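Local coordinates for protein methylaspartate ammonia-lyase (Citrobacter amalonaticus, PDB 1KKO) that catalyses the reversible, magnesium-dependent anti elimination of ammonia from L-threo-3-methylaspartate to give mesaconate, probably as a step of glutamate degradation, at residues 192-197 with 236-241; 269-274 with 301-306. One frame throughout, in Å; residues are numbered along the deposited sequence.

Contact 1. Residues 192-197 with 236-241; sequences LPHALI and HIDVYG
H236 meets L192 and H194 through its backbone: its N donates to L192 O (2.9 Å), and its O accepts from H194 N. Strands 192-194 and 236-238 run parallel, their short axes 9° apart, with bridges P193-H236 and H194-I237. The H236 ring bonds R382 through ND1 and E273 through NE2. I237 follows with apolar branches, CG1 against P193 CD and CG2 3.7 Å from I197 CG1. D238, a magnesium ligand, continues the ladder, its N donating to H194 O. D238 CB lies over one face of the ring of H194, the transition-state stabiliser, 3.6 Å from its centroid, a CH-pi contact. The D238 carboxylate is turned 68° from that ring; its OD1 accepts from Y240 N in an Asx turn, while D238 O takes I197 N at 3.0 Å. V239 packs its CG1 against I197 CB. Y240 then sends OH to the edge of the H194 ring, in its plane, sharing a hydrogen bond with NE2 (3.1 Å), and L196 CD1 lies 3.5 Å from Y240 CE1. Helix 209-225 packs on P193, A195 and I237, helix 179-186 on L192 and P193, and strand 270-273 flanks H236, D238 and V239.

Contact 2. Residues 269-274 with 301-306; sequences PLYIEG and GVKIVA
Y271 and K303 run side by side and point the same way, the extended lysine chain passing along the ring. K303 CB sits over one face of the phenol, 4.0 Å from its centroid and offset toward the rim, a CH-pi contact. Further out, K303 CD comes within 3.4 Å of Y271 CZ, and K303 NZ donates to Y271 OH at 3.2 Å. Both polar ends also engage E354, which accepts from the hydroxyl and forms a salt bridge with the ammonium. V305 approaches the same ring differently: its CG2 stands at the edge, 3.9 Å from Y271 CD2, the two side chains crossing at about a right angle. Three parallel bridges, Y271-K303, I272-I304 and E273-V305, with helix 281-298 between the strands, define a beta-alpha-beta unit of the TIM barrel. On the face shared with Y271, E273 lays CB against V305 CB (3.7 Å). Anti to the backbone N (chi1 -178°), E273 CG is carried to 3.7 Å from V305 O, and the extended chain ends in a magnesium-binding carboxylate, hydrogen-bonded to H236 and Q329. L270 CD2 lies 4.0 Å from V302 CG1, the two side chains alongside each other. Nearby, a water donates to both L270 O (2.9 Å) and G301 O.

In the fold
Contacts 1 and 2 pair adjacent parallel strands of one barrel sheet and are both largely buried, though contact 2 reaches the surface at G301. Their centres are 10 Å apart, and strands 234-238 and 270-273 are neighbours, joining them directly: besides the H236-E273 bond, G241 N lies 2.7 Å from G274 O, a probable hydrogen bond. D238 of contact 1 and E273 of contact 2 are magnesium ligands from successive strand ends. The chemistry differs in its setting. In contact 1 the ladder gives way to turns, and the transition-state stabiliser H194 meets Y240 from beyond the end of strand 236-238; in contact 2 the Y271-K303 pair and V305 ride on a regular ladder.

Contact 1. Residues 192-197 with 236-241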
ATOM      1  N   LEU A 192      -7.767 -15.629  -6.758  1.00 12.10           N
ATOM      2  CA  LEU A 192      -7.913 -15.373  -5.336  1.00 12.32           C
ATOM      3  C   LEU A 192      -8.093 -16.689  -4.617  1.00 12.33           C
ATOM      4  O   LEU A 192      -8.450 -17.682  -5.252  1.00 12.54           O
ATOM      5  CB  LEU A 192      -9.127 -14.469  -5.084  1.00 12.75           C
ATOM      6  CG  LEU A 192     -10.520 -15.072  -5.270  1.00 14.11           C
ATOM      7  CD1 LEU A 192     -11.561 -14.173  -4.621  1.00 14.86           C
ATOM      8  CD2 LEU A 192     -10.864 -15.347  -6.730  1.00 14.27           C
ATOM      9  N   PRO A 193      -7.962 -16.716  -3.293  1.00 12.18           N
ATOM     10  CA  PRO A 193      -7.575 -15.620  -2.407  1.00 12.32           C
ATOM     11  C   PRO A 193      -6.363 -15.957  -1.533  1.00 11.90           C
ATOM     12  O   PRO A 193      -6.121 -15.238  -0.557  1.00 11.97           O
ATOM     13  CB  PRO A 193      -8.779 -15.566  -1.487  1.00 12.81           C
ATOM     14  CG  PRO A 193      -9.009 -17.065  -1.231  1.00 13.01           C
ATOM     15  CD  PRO A 193      -8.566 -17.795  -2.502  1.00 12.57           C
ATOM     16  N   HIS A 194      -5.647 -17.028  -1.876  1.00 11.85           N
ATOM     17  CA  HIS A 194      -4.514 -17.551  -1.118  1.00 12.36           C
ATOM     18  C   HIS A 194      -4.959 -18.274   0.174  1.00 12.57           C
ATOM     19  O   HIS A 194      -4.697 -19.479   0.332  1.00 13.07           O
ATOM     20  CB  HIS A 194      -3.456 -16.466  -0.876  1.00 12.45           C
ATOM     21  CG  HIS A 194      -2.238 -16.969  -0.182  1.00 13.49           C
ATOM     22  ND1 HIS A 194      -1.028 -17.180  -0.805  1.00 15.89           N
ATOM     23  CD2 HIS A 194      -2.057 -17.298   1.118  1.00 12.14           C
ATOM     24  CE1 HIS A 194      -0.158 -17.621   0.088  1.00 13.97           C
ATOM     25  NE2 HIS A 194      -0.753 -17.683   1.264  1.00 15.04           N
ATOM     26  N   ALA A 195      -5.601 -17.532   1.079  1.00 12.88           N
ATOM     27  CA  ALA A 195      -6.265 -18.067   2.276  1.00 13.75           C
ATOM     28  C   ALA A 195      -5.378 -18.552   3.408  1.00 13.98           C
ATOM     29  O   ALA A 195      -5.897 -18.975   4.439  1.00 14.60           O
ATOM     30  CB  ALA A 195      -7.266 -19.142   1.886  1.00 13.80           C
ATOM     31  N   LEU A 196      -4.064 -18.510   3.219  1.00 13.84           N
ATOM     32  CA  LEU A 196      -3.097 -18.819   4.278  1.00 14.37           C
ATOM     33  C   LEU A 196      -3.521 -20.045   5.088  1.00 14.80           C
ATOM     34  O   LEU A 196      -3.715 -19.976   6.303  1.00 15.41           O
ATOM     35  CB  LEU A 196      -2.911 -17.601   5.184  1.00 14.82           C
ATOM     36  CG  LEU A 196      -1.720 -17.630   6.143  1.00 16.24           C
ATOM     37  CD1 LEU A 196      -0.407 -17.763   5.435  1.00 18.29           C
ATOM     38  CD2 LEU A 196      -1.742 -16.362   6.973  1.00 17.09           C
ATOM     39  N   ILE A 197      -3.673 -21.171   4.399  1.00 15.35           N
ATOM     40  CA  ILE A 197      -4.072 -22.409   5.058  1.00 15.49           C
ATOM     41  C   ILE A 197      -2.785 -23.030   5.597  1.00 16.10           C
ATOM     42  O   ILE A 197      -2.166 -23.875   4.965  1.00 16.30           O
ATOM     43  CB  ILE A 197      -4.804 -23.314   4.051  1.00 15.39           C
ATOM     44  CG1 ILE A 197      -6.044 -22.602   3.493  1.00 15.53           C
ATOM     45  CG2 ILE A 197      -5.158 -24.654   4.674  1.00 16.02           C
ATOM     46  CD1 ILE A 197      -7.136 -22.340   4.515  1.00 15.96           C
ATOM     47  N   HIS A 236      -6.977 -20.022  -6.082  1.00 12.93           N
ATOM     48  CA  HIS A 236      -5.588 -20.399  -5.836  1.00 12.32           C
ATOM     49  C   HIS A 236      -5.422 -20.300  -4.330  1.00 12.18           C
ATOM     50  O   HIS A 236      -5.571 -19.228  -3.740  1.00 12.61           O
ATOM     51  CB  HIS A 236      -4.688 -19.440  -6.611  1.00 12.33           C
ATOM     52  CG  HIS A 236      -3.215 -19.637  -6.440  1.00 12.29           C
ATOM     53  ND1 HIS A 236      -2.325 -19.309  -7.437  1.00 13.08           N
ATOM     54  CD2 HIS A 236      -2.470 -20.039  -5.385  1.00 12.65           C
ATOM     55  CE1 HIS A 236      -1.093 -19.502  -7.001  1.00 12.26           C
ATOM     56  NE2 HIS A 236      -1.151 -19.940  -5.757  1.00 13.45           N
ATOM     57  N   ILE A 237      -5.170 -21.444  -3.707  1.00 12.50           N
ATOM     58  CA  ILE A 237      -5.067 -21.550  -2.265  1.00 12.94           C
ATOM     59  C   ILE A 237      -3.734 -22.183  -1.903  1.00 12.79           C
ATOM     60  O   ILE A 237      -3.338 -23.181  -2.493  1.00 12.87           O
ATOM     61  CB  ILE A 237      -6.245 -22.389  -1.724  1.00 13.24           C
ATOM     62  CG1 ILE A 237      -7.567 -21.639  -1.959  1.00 14.28           C
ATOM     63  CG2 ILE A 237      -6.040 -22.724  -0.248  1.00 14.10           C
ATOM     64  CD1 ILE A 237      -8.824 -22.479  -1.741  1.00 16.01           C
ATOM     65  N   ASP A 238      -3.035 -21.567  -0.950  1.00 12.76           N
ATOM     66  CA  ASP A 238      -1.726 -22.026  -0.492  1.00 13.15           C
ATOM     67  C   ASP A 238      -1.901 -22.751   0.830  1.00 13.38           C
ATOM     68  O   ASP A 238      -2.412 -22.183   1.813  1.00 13.55           O
ATOM     69  CB  ASP A 238      -0.794 -20.827  -0.304  1.00 13.78           C
ATOM     70  CG  ASP A 238       0.667 -21.212  -0.087  1.00 15.07           C
ATOM     71  OD1 ASP A 238       1.009 -22.396   0.205  1.00 16.17           O
ATOM     72  OD2 ASP A 238       1.552 -20.322  -0.196  1.00 17.78           O
ATOM     73  N   VAL A 239      -1.463 -24.004   0.854  1.00 13.46           N
ATOM     74  CA  VAL A 239      -1.654 -24.857   2.023  1.00 13.90           C
ATOM     75  C   VAL A 239      -0.394 -25.176   2.817  1.00 14.03           C
ATOM     76  O   VAL A 239      -0.440 -25.982   3.741  1.00 14.25           O
ATOM     77  CB  VAL A 239      -2.396 -26.141   1.649  1.00 13.96           C
ATOM     78  CG1 VAL A 239      -3.704 -25.804   0.957  1.00 14.51           C
ATOM     79  CG2 VAL A 239      -1.545 -27.028   0.752  1.00 14.45           C
ATOM     80  N   TYR A 240       0.731 -24.560   2.481  1.00 14.73           N
ATOM     81  CA  TYR A 240       1.919 -24.638   3.332  1.00 15.28           C
ATOM     82  C   TYR A 240       2.280 -26.039   3.784  1.00 15.40           C
ATOM     83  O   TYR A 240       2.661 -26.249   4.942  1.00 16.17           O
ATOM     84  CB  TYR A 240       1.743 -23.715   4.548  1.00 15.89           C
ATOM     85  CG  TYR A 240       1.782 -22.283   4.114  1.00 16.74           C
ATOM     86  CD1 TYR A 240       0.631 -21.648   3.693  1.00 17.42           C
ATOM     87  CD2 TYR A 240       2.977 -21.588   4.056  1.00 17.77           C
ATOM     88  CE1 TYR A 240       0.651 -20.346   3.258  1.00 17.69           C
ATOM     89  CE2 TYR A 240       3.012 -20.272   3.623  1.00 17.96           C
ATOM     90  CZ  TYR A 240       1.844 -19.665   3.221  1.00 17.88           C
ATOM     91  OH  TYR A 240       1.864 -18.362   2.777  1.00 19.39           O
ATOM     92  N   GLY A 241       2.204 -26.985   2.855  1.00 15.28           N
ATOM     93  CA  GLY A 241       2.585 -28.362   3.113  1.00 15.24           C
ATOM     94  C   GLY A 241       1.636 -29.157   3.981  1.00 15.24           C
ATOM     95  O   GLY A 241       1.910 -30.329   4.264  1.00 15.66           O
TER

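Contact 2. Residues 269-274 with 301-306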
ATOM      1  N   PRO A 269     -11.689 -22.609 -11.984  1.00 17.01           N
ATOM      2  CA  PRO A 269     -10.425 -23.353 -11.976  1.00 16.89           C
ATOM      3  C   PRO A 269      -9.783 -23.310 -10.604  1.00 15.99           C
ATOM      4  O   PRO A 269      -9.869 -22.283  -9.931  1.00 15.94           O
ATOM      5  CB  PRO A 269      -9.564 -22.611 -12.994  1.00 17.09           C
ATOM      6  CG  PRO A 269     -10.510 -21.822 -13.834  1.00 17.84           C
ATOM      7  CD  PRO A 269     -11.685 -21.515 -12.971  1.00 17.12           C
ATOM      8  N   LEU A 270      -9.163 -24.407 -10.193  1.00 15.41           N
ATOM      9  CA  LEU A 270      -8.574 -24.501  -8.871  1.00 14.97           C
ATOM     10  C   LEU A 270      -7.098 -24.848  -8.939  1.00 14.31           C
ATOM     11  O   LEU A 270      -6.683 -25.759  -9.657  1.00 14.38           O
ATOM     12  CB  LEU A 270      -9.323 -25.540  -8.029  1.00 15.38           C
ATOM     13  CG  LEU A 270      -8.807 -25.787  -6.612  1.00 15.77           C
ATOM     14  CD1 LEU A 270      -8.980 -24.542  -5.742  1.00 15.85           C
ATOM     15  CD2 LEU A 270      -9.526 -26.978  -5.988  1.00 16.39           C
ATOM     16  N   TYR A 271      -6.318 -24.083  -8.172  1.00 13.49           N
ATOM     17  CA  TYR A 271      -4.897 -24.303  -8.002  1.00 13.20           C
ATOM     18  C   TYR A 271      -4.598 -24.460  -6.514  1.00 12.89           C
ATOM     19  O   TYR A 271      -5.102 -23.678  -5.695  1.00 13.13           O
ATOM     20  CB  TYR A 271      -4.113 -23.097  -8.496  1.00 13.11           C
ATOM     21  CG  TYR A 271      -3.977 -22.967  -9.992  1.00 12.30           C
ATOM     22  CD1 TYR A 271      -5.059 -22.635 -10.786  1.00 12.42           C
ATOM     23  CD2 TYR A 271      -2.756 -23.161 -10.609  1.00 11.58           C
ATOM     24  CE1 TYR A 271      -4.930 -22.513 -12.169  1.00 12.55           C
ATOM     25  CE2 TYR A 271      -2.604 -23.012 -11.987  1.00 13.21           C
ATOM     26  CZ  TYR A 271      -3.695 -22.685 -12.755  1.00 12.38           C
ATOM     27  OH  TYR A 271      -3.545 -22.539 -14.122  1.00 13.61           O
ATOM     28  N   ILE A 272      -3.776 -25.454  -6.178  1.00 13.06           N
ATOM     29  CA  ILE A 272      -3.332 -25.656  -4.806  1.00 13.22           C
ATOM     30  C   ILE A 272      -1.821 -25.495  -4.760  1.00 12.43           C
ATOM     31  O   ILE A 272      -1.092 -26.232  -5.413  1.00 13.46           O
ATOM     32  CB  ILE A 272      -3.723 -27.056  -4.290  1.00 14.02           C
ATOM     33  CG1 ILE A 272      -5.245 -27.234  -4.269  1.00 15.50           C
ATOM     34  CG2 ILE A 272      -3.110 -27.303  -2.900  1.00 15.00           C
ATOM     35  CD1 ILE A 272      -6.000 -26.310  -3.329  1.00 15.42           C
ATOM     36  N   GLU A 273      -1.368 -24.495  -4.015  1.00 12.40           N
ATOM     37  CA  GLU A 273       0.053 -24.209  -3.885  1.00 12.43           C
ATOM     38  C   GLU A 273       0.633 -24.866  -2.641  1.00 12.72           C
ATOM     39  O   GLU A 273      -0.008 -24.904  -1.589  1.00 13.49           O
ATOM     40  CB  GLU A 273       0.288 -22.690  -3.864  1.00 12.87           C
ATOM     41  CG  GLU A 273       1.757 -22.302  -3.773  1.00 13.25           C
ATOM     42  CD  GLU A 273       2.028 -20.839  -4.060  1.00 15.59           C
ATOM     43  OE1 GLU A 273       1.086 -20.031  -4.103  1.00 15.30           O
ATOM     44  OE2 GLU A 273       3.212 -20.492  -4.230  1.00 20.01           O
ATOM     45  N   GLY A 274       1.843 -25.387  -2.783  1.00 13.41           N
ATOM     46  CA  GLY A 274       2.543 -25.997  -1.671  1.00 14.09           C
ATOM     47  C   GLY A 274       1.822 -27.158  -1.012  1.00 14.52           C
ATOM     48  O   GLY A 274       1.684 -27.190   0.200  1.00 14.84           O
ATOM     49  N   GLY A 301      -8.801 -31.859 -12.979  1.00 20.37           N
ATOM     50  CA  GLY A 301      -8.518 -30.565 -13.573  1.00 19.61           C
ATOM     51  C   GLY A 301      -7.839 -29.624 -12.589  1.00 18.74           C
ATOM     52  O   GLY A 301      -7.569 -28.472 -12.930  1.00 19.21           O
ATOM     53  N   VAL A 302      -7.561 -30.109 -11.383  1.00 17.57           N
ATOM     54  CA  VAL A 302      -6.929 -29.280 -10.356  1.00 16.66           C
ATOM     55  C   VAL A 302      -5.427 -29.241 -10.596  1.00 16.14           C
ATOM     56  O   VAL A 302      -4.808 -30.248 -10.904  1.00 16.43           O
ATOM     57  CB  VAL A 302      -7.214 -29.796  -8.930  1.00 16.70           C
ATOM     58  CG1 VAL A 302      -6.596 -28.861  -7.887  1.00 15.95           C
ATOM     59  CG2 VAL A 302      -8.709 -29.932  -8.684  1.00 17.88           C
ATOM     60  N   LYS A 303      -4.836 -28.063 -10.433  1.00 14.97           N
ATOM     61  CA  LYS A 303      -3.410 -27.893 -10.676  1.00 14.49           C
ATOM     62  C   LYS A 303      -2.644 -27.631  -9.384  1.00 13.73           C
ATOM     63  O   LYS A 303      -3.217 -27.139  -8.429  1.00 14.33           O
ATOM     64  CB  LYS A 303      -3.194 -26.746 -11.662  1.00 14.34           C
ATOM     65  CG  LYS A 303      -3.676 -27.080 -13.074  1.00 15.76           C
ATOM     66  CD  LYS A 303      -3.528 -25.890 -13.996  1.00 15.62           C
ATOM     67  CE  LYS A 303      -3.966 -26.184 -15.412  1.00 16.34           C
ATOM     68  NZ  LYS A 303      -3.978 -24.926 -16.205  1.00 17.04           N
ATOM     69  N   ILE A 304      -1.363 -27.983  -9.362  1.00 13.79           N
ATOM     70  CA  ILE A 304      -0.528 -27.699  -8.190  1.00 13.96           C
ATOM     71  C   ILE A 304       0.610 -26.749  -8.555  1.00 13.47           C
ATOM     72  O   ILE A 304       1.093 -26.704  -9.696  1.00 13.66           O
ATOM     73  CB  ILE A 304      -0.015 -28.978  -7.461  1.00 15.15           C
ATOM     74  CG1 ILE A 304       0.866 -29.836  -8.365  1.00 15.49           C
ATOM     75  CG2 ILE A 304      -1.196 -29.759  -6.884  1.00 16.28           C
ATOM     76  CD1 ILE A 304       1.641 -30.914  -7.616  1.00 16.25           C
ATOM     77  N   VAL A 305       1.007 -25.979  -7.545  1.00 12.79           N
ATOM     78  CA  VAL A 305       2.004 -24.937  -7.675  1.00 12.35           C
ATOM     79  C   VAL A 305       3.176 -25.205  -6.732  1.00 12.72           C
ATOM     80  O   VAL A 305       2.983 -25.377  -5.526  1.00 13.29           O
ATOM     81  CB  VAL A 305       1.402 -23.565  -7.302  1.00 12.29           C
ATOM     82  CG1 VAL A 305       2.389 -22.446  -7.626  1.00 12.34           C
ATOM     83  CG2 VAL A 305       0.086 -23.339  -8.009  1.00 12.66           C
ATOM     84  N   ALA A 306       4.392 -25.220  -7.269  1.00 12.86           N
ATOM     85  CA  ALA A 306       5.593 -25.334  -6.457  1.00 13.84           C
ATOM     86  C   ALA A 306       5.914 -23.995  -5.832  1.00 13.86           C
ATOM     87  O   ALA A 306       5.674 -22.942  -6.410  1.00 13.99           O
ATOM     88  CB  ALA A 306       6.745 -25.795  -7.280  1.00 14.14           C
TER
HETATM   89  O   HOH W   1      -6.826 -25.767 -12.519  1.00 17.91           O
HETATM   90  O   HOH W   2      -9.954 -26.976 -11.384  1.00 22.27           O